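Local coordinates for PTS system, lactose-specific IIBC components (Streptococcus pneumoniae, PDB 3NBM), which probably passes a phosphoryl group on to incoming lactose, as the cytoplasmic IIB domain of a phosphoenolpyruvate-dependent sugar transporter, at residues Y44-D55 against E69-Q80. Sequence-based numbering, arbitrary orientation. Where two conformers were deposited one is given.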
# COMPACT_ATOMS: atom_id res chain seq x y z
N TYR A 44 -10.69 1.57 3.41
CA TYR A 44 -10.88 2.90 2.83
C TYR A 44 -12.06 3.56 3.52
O TYR A 44 -13.15 3.00 3.56
CB TYR A 44 -11.08 2.80 1.31
CG TYR A 44 -10.95 4.13 0.61
CD1 TYR A 44 -12.00 5.06 0.55
CD2 TYR A 44 -9.75 4.52 0.06
CE1 TYR A 44 -11.82 6.31 -0.03
CE2 TYR A 44 -9.58 5.73 -0.53
CZ TYR A 44 -10.61 6.64 -0.57
OH TYR A 44 -10.38 7.88 -1.15
N GLY A 45 -11.84 4.74 4.05
CA GLY A 45 -12.81 5.45 4.87
C GLY A 45 -12.41 5.62 6.32
O GLY A 45 -12.94 6.50 7.00
N ALA A 46 -11.47 4.79 6.80
CA ALA A 46 -10.88 4.94 8.15
C ALA A 46 -9.54 5.65 8.09
O ALA A 46 -8.88 5.79 9.10
CB ALA A 46 -10.72 3.58 8.84
N HIS A 47 -9.18 6.17 6.91
CA HIS A 47 -7.82 6.63 6.65
C HIS A 47 -7.64 8.15 6.62
O HIS A 47 -6.51 8.61 6.50
CB HIS A 47 -7.34 6.06 5.32
CG HIS A 47 -8.06 6.66 4.17
ND1 HIS A 47 -9.37 6.36 3.87
CD2 HIS A 47 -7.69 7.65 3.34
CE1 HIS A 47 -9.75 7.10 2.85
NE2 HIS A 47 -8.75 7.90 2.51
N TYR A 48 -8.71 8.93 6.69
CA TYR A 48 -8.59 10.35 6.38
C TYR A 48 -7.68 11.11 7.33
O TYR A 48 -7.03 12.04 6.90
CB TYR A 48 -9.97 11.00 6.31
CG TYR A 48 -10.80 10.51 5.16
CD1 TYR A 48 -10.43 10.75 3.87
CD2 TYR A 48 -11.99 9.84 5.39
CE1 TYR A 48 -11.21 10.33 2.82
CE2 TYR A 48 -12.77 9.38 4.34
CZ TYR A 48 -12.38 9.64 3.06
OH TYR A 48 -13.11 9.24 1.98
N ASP A 49 -7.62 10.71 8.60
CA ASP A 49 -6.75 11.39 9.55
C ASP A 49 -5.40 10.75 9.69
O ASP A 49 -4.46 11.43 10.11
CB ASP A 49 -7.39 11.45 10.93
CG ASP A 49 -8.58 12.40 11.00
OD1 ASP A 49 -8.51 13.53 10.46
OD2 ASP A 49 -9.58 11.99 11.55
N ILE A 50 -5.27 9.45 9.41
CA ILE A 50 -4.01 8.75 9.54
C ILE A 50 -3.18 8.76 8.28
O ILE A 50 -2.00 8.41 8.32
CB ILE A 50 -4.17 7.29 10.02
CG1 ILE A 50 -4.99 6.42 9.04
CG2 ILE A 50 -4.79 7.24 11.41
CD1 ILE A 50 -4.90 4.92 9.28
N MSE A 51 -3.75 9.16 7.15
CA MSE A 51 -3.02 9.01 5.90
C MSE A 51 -1.71 9.81 5.90
O MSE A 51 -0.74 9.40 5.27
CB MSE A 51 -3.91 9.33 4.70
CG MSE A 51 -4.47 10.72 4.66
SE MSE A 51 -5.64 11.00 3.10
CE MSE A 51 -4.36 10.84 1.70
N GLY A 52 -1.65 10.94 6.60
CA GLY A 52 -0.44 11.72 6.67
C GLY A 52 0.73 11.09 7.39
O GLY A 52 1.86 11.55 7.26
N VAL A 53 0.48 10.01 8.12
CA VAL A 53 1.53 9.24 8.76
C VAL A 53 2.34 8.44 7.72
O VAL A 53 3.47 8.03 7.98
CB VAL A 53 0.89 8.22 9.82
CG1 VAL A 53 1.86 7.13 10.30
CG2 VAL A 53 0.24 9.01 10.98
N TYR A 54 1.72 8.18 6.57
CA TYR A 54 2.27 7.25 5.60
C TYR A 54 2.97 7.96 4.45
O TYR A 54 2.67 9.10 4.10
CB TYR A 54 1.16 6.30 5.11
CG TYR A 54 0.75 5.36 6.20
CD1 TYR A 54 1.45 4.21 6.40
CD2 TYR A 54 -0.28 5.65 7.09
CE1 TYR A 54 1.16 3.36 7.45
CE2 TYR A 54 -0.57 4.80 8.15
CZ TYR A 54 0.15 3.65 8.31
OH TYR A 54 -0.12 2.80 9.38
N ASP A 55 3.92 7.25 3.84
CA ASP A 55 4.68 7.73 2.69
C ASP A 55 4.09 7.25 1.36
O ASP A 55 4.17 7.95 0.36
CB ASP A 55 6.11 7.27 2.81
CG ASP A 55 6.75 7.72 4.11
OD1 ASP A 55 6.76 8.95 4.36
OD2 ASP A 55 7.21 6.86 4.89
N GLU A 69 -9.72 10.72 -6.35
CA GLU A 69 -9.99 11.52 -5.18
C GLU A 69 -8.89 11.38 -4.15
O GLU A 69 -8.52 12.36 -3.51
CB GLU A 69 -11.39 11.28 -4.61
CG GLU A 69 -11.60 10.00 -3.96
CD GLU A 69 -13.08 9.62 -3.85
OE1 GLU A 69 -13.70 9.41 -4.87
OE2 GLU A 69 -13.60 9.52 -2.75
N MSE A 70 -8.34 10.17 -3.98
CA MSE A 70 -7.25 9.99 -3.08
C MSE A 70 -6.00 10.78 -3.54
O MSE A 70 -5.30 11.35 -2.69
CB MSE A 70 -6.94 8.52 -2.92
CG MSE A 70 -5.74 8.34 -2.11
SE MSE A 70 -5.59 6.68 -1.18
CE MSE A 70 -6.30 7.23 0.43
N LYS A 71 -5.76 10.85 -4.85
CA LYS A 71 -4.63 11.68 -5.34
C LYS A 71 -4.81 13.12 -4.95
O LYS A 71 -3.85 13.80 -4.56
CB LYS A 71 -4.42 11.62 -6.85
CG LYS A 71 -3.81 10.34 -7.32
CD LYS A 71 -2.31 10.28 -7.09
CE LYS A 71 -1.53 11.22 -8.02
NZ LYS A 71 -0.13 11.40 -7.51
N VAL A 72 -6.04 13.64 -5.02
CA VAL A 72 -6.28 15.01 -4.59
C VAL A 72 -6.01 15.14 -3.09
O VAL A 72 -5.31 16.06 -2.66
CB VAL A 72 -7.69 15.52 -4.98
CG1 VAL A 72 -7.90 16.93 -4.44
CG2 VAL A 72 -7.85 15.53 -6.48
N ASP A 73 -6.49 14.20 -2.30
CA ASP A 73 -6.24 14.22 -0.84
C ASP A 73 -4.75 14.14 -0.51
O ASP A 73 -4.28 14.79 0.47
CB ASP A 73 -6.95 13.06 -0.17
CG ASP A 73 -8.44 13.18 -0.22
OD1 ASP A 73 -8.94 14.31 -0.37
OD2 ASP A 73 -9.14 12.15 -0.07
N ALA A 74 -3.99 13.45 -1.33
CA ALA A 74 -2.55 13.28 -1.12
C ALA A 74 -1.76 14.54 -1.50
O ALA A 74 -0.57 14.64 -1.15
CB ALA A 74 -2.03 12.09 -1.92
N GLU A 75 -2.36 15.49 -2.23
CA GLU A 75 -1.55 16.54 -2.84
C GLU A 75 -0.94 17.50 -1.80
O GLU A 75 0.14 17.98 -2.03
CB GLU A 75 -2.30 17.25 -3.99
CG GLU A 75 -3.46 18.12 -3.57
CD GLU A 75 -4.30 18.62 -4.75
OE1 GLU A 75 -4.91 19.70 -4.60
OE2 GLU A 75 -4.35 17.95 -5.82
N ARG A 76 -1.60 17.74 -0.67
CA ARG A 76 -1.06 18.64 0.36
C ARG A 76 0.08 18.04 1.10
O ARG A 76 0.87 18.76 1.68
CB ARG A 76 -2.17 19.03 1.37
N LEU A 77 0.16 16.72 1.12
CA LEU A 77 1.25 16.13 1.89
C LEU A 77 2.32 15.50 1.04
O LEU A 77 3.38 15.16 1.53
CB LEU A 77 0.72 15.18 2.96
CG LEU A 77 0.38 15.84 4.29
CD1 LEU A 77 -0.94 16.61 4.27
CD2 LEU A 77 0.31 14.79 5.32
N GLY A 78 2.12 15.44 -0.27
CA GLY A 78 3.12 14.82 -1.15
C GLY A 78 3.24 13.30 -0.97
O GLY A 78 4.30 12.75 -1.25
N ILE A 79 2.19 12.64 -0.46
CA ILE A 79 2.14 11.17 -0.25
C ILE A 79 2.11 10.51 -1.65
O ILE A 79 1.46 11.03 -2.57
CB ILE A 79 0.82 10.75 0.56
CG1 ILE A 79 0.70 11.43 1.93
CG2 ILE A 79 0.71 9.20 0.77
CD1 ILE A 79 -0.72 11.30 2.60
N GLN A 80 2.81 9.39 -1.84
CA GLN A 80 2.69 8.65 -3.09
C GLN A 80 1.46 7.75 -3.02
O GLN A 80 1.22 7.13 -1.99
CB GLN A 80 3.94 7.80 -3.32
CG GLN A 80 5.20 8.59 -3.56
CD GLN A 80 5.10 9.46 -4.77
OE1 GLN A 80 4.64 9.01 -5.84
NE2 GLN A 80 5.48 10.71 -4.62
O HOH W 1 -8.56 9.57 0.26
O HOH W 2 -12.20 9.77 -0.54
O HOH W 3 5.72 10.48 0.26
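Selenomethionine Met51 reaches from the loop 44-55 so that its methyl CE sits between CB of Asp73, on helix 67-74, and CD1 of Ile79, 3.8 Å from CE in the turn that follows. A first torsion of 60° sets CG between the backbone N and the carbonyl carbon, and the bend at SE swings CE across the Ile79 chain at about a right angle. An unbranched, flexible chain suits this slot. Selenomethionine Met70 comes from the helix; in one of its two conformers SE lies at the edge of the Tyr44 ring, a tentative Met-aromatic contact.

His47 is wedged between two tyrosines: its CE1 lies 3.4 Å above the Tyr44 plane, over its centre, and 3.5 Å above the Tyr48 plane, offset toward the rim. Two in-plane partners hold the imidazole's rotation about CB-CG, ND1 accepting from Gly45 N at 3.0 Å while NE2 meets a water. That water donates to Asp73 OD2 and also bonds Tyr44 OH; a second joins both tyrosine hydroxyls to Glu69 OE2.

At the far end Gln80 N donates to Asp55 O (3.0 Å, 161°), where strands 56-59 and 80-83 of the parallel sheet begin side by side. The loop thus meets the helix through pliant apolar chains inside and water-bridged carboxylates outside, and because ND1 accepts a backbone N-H, His47 is probably neutral with its proton on NE2.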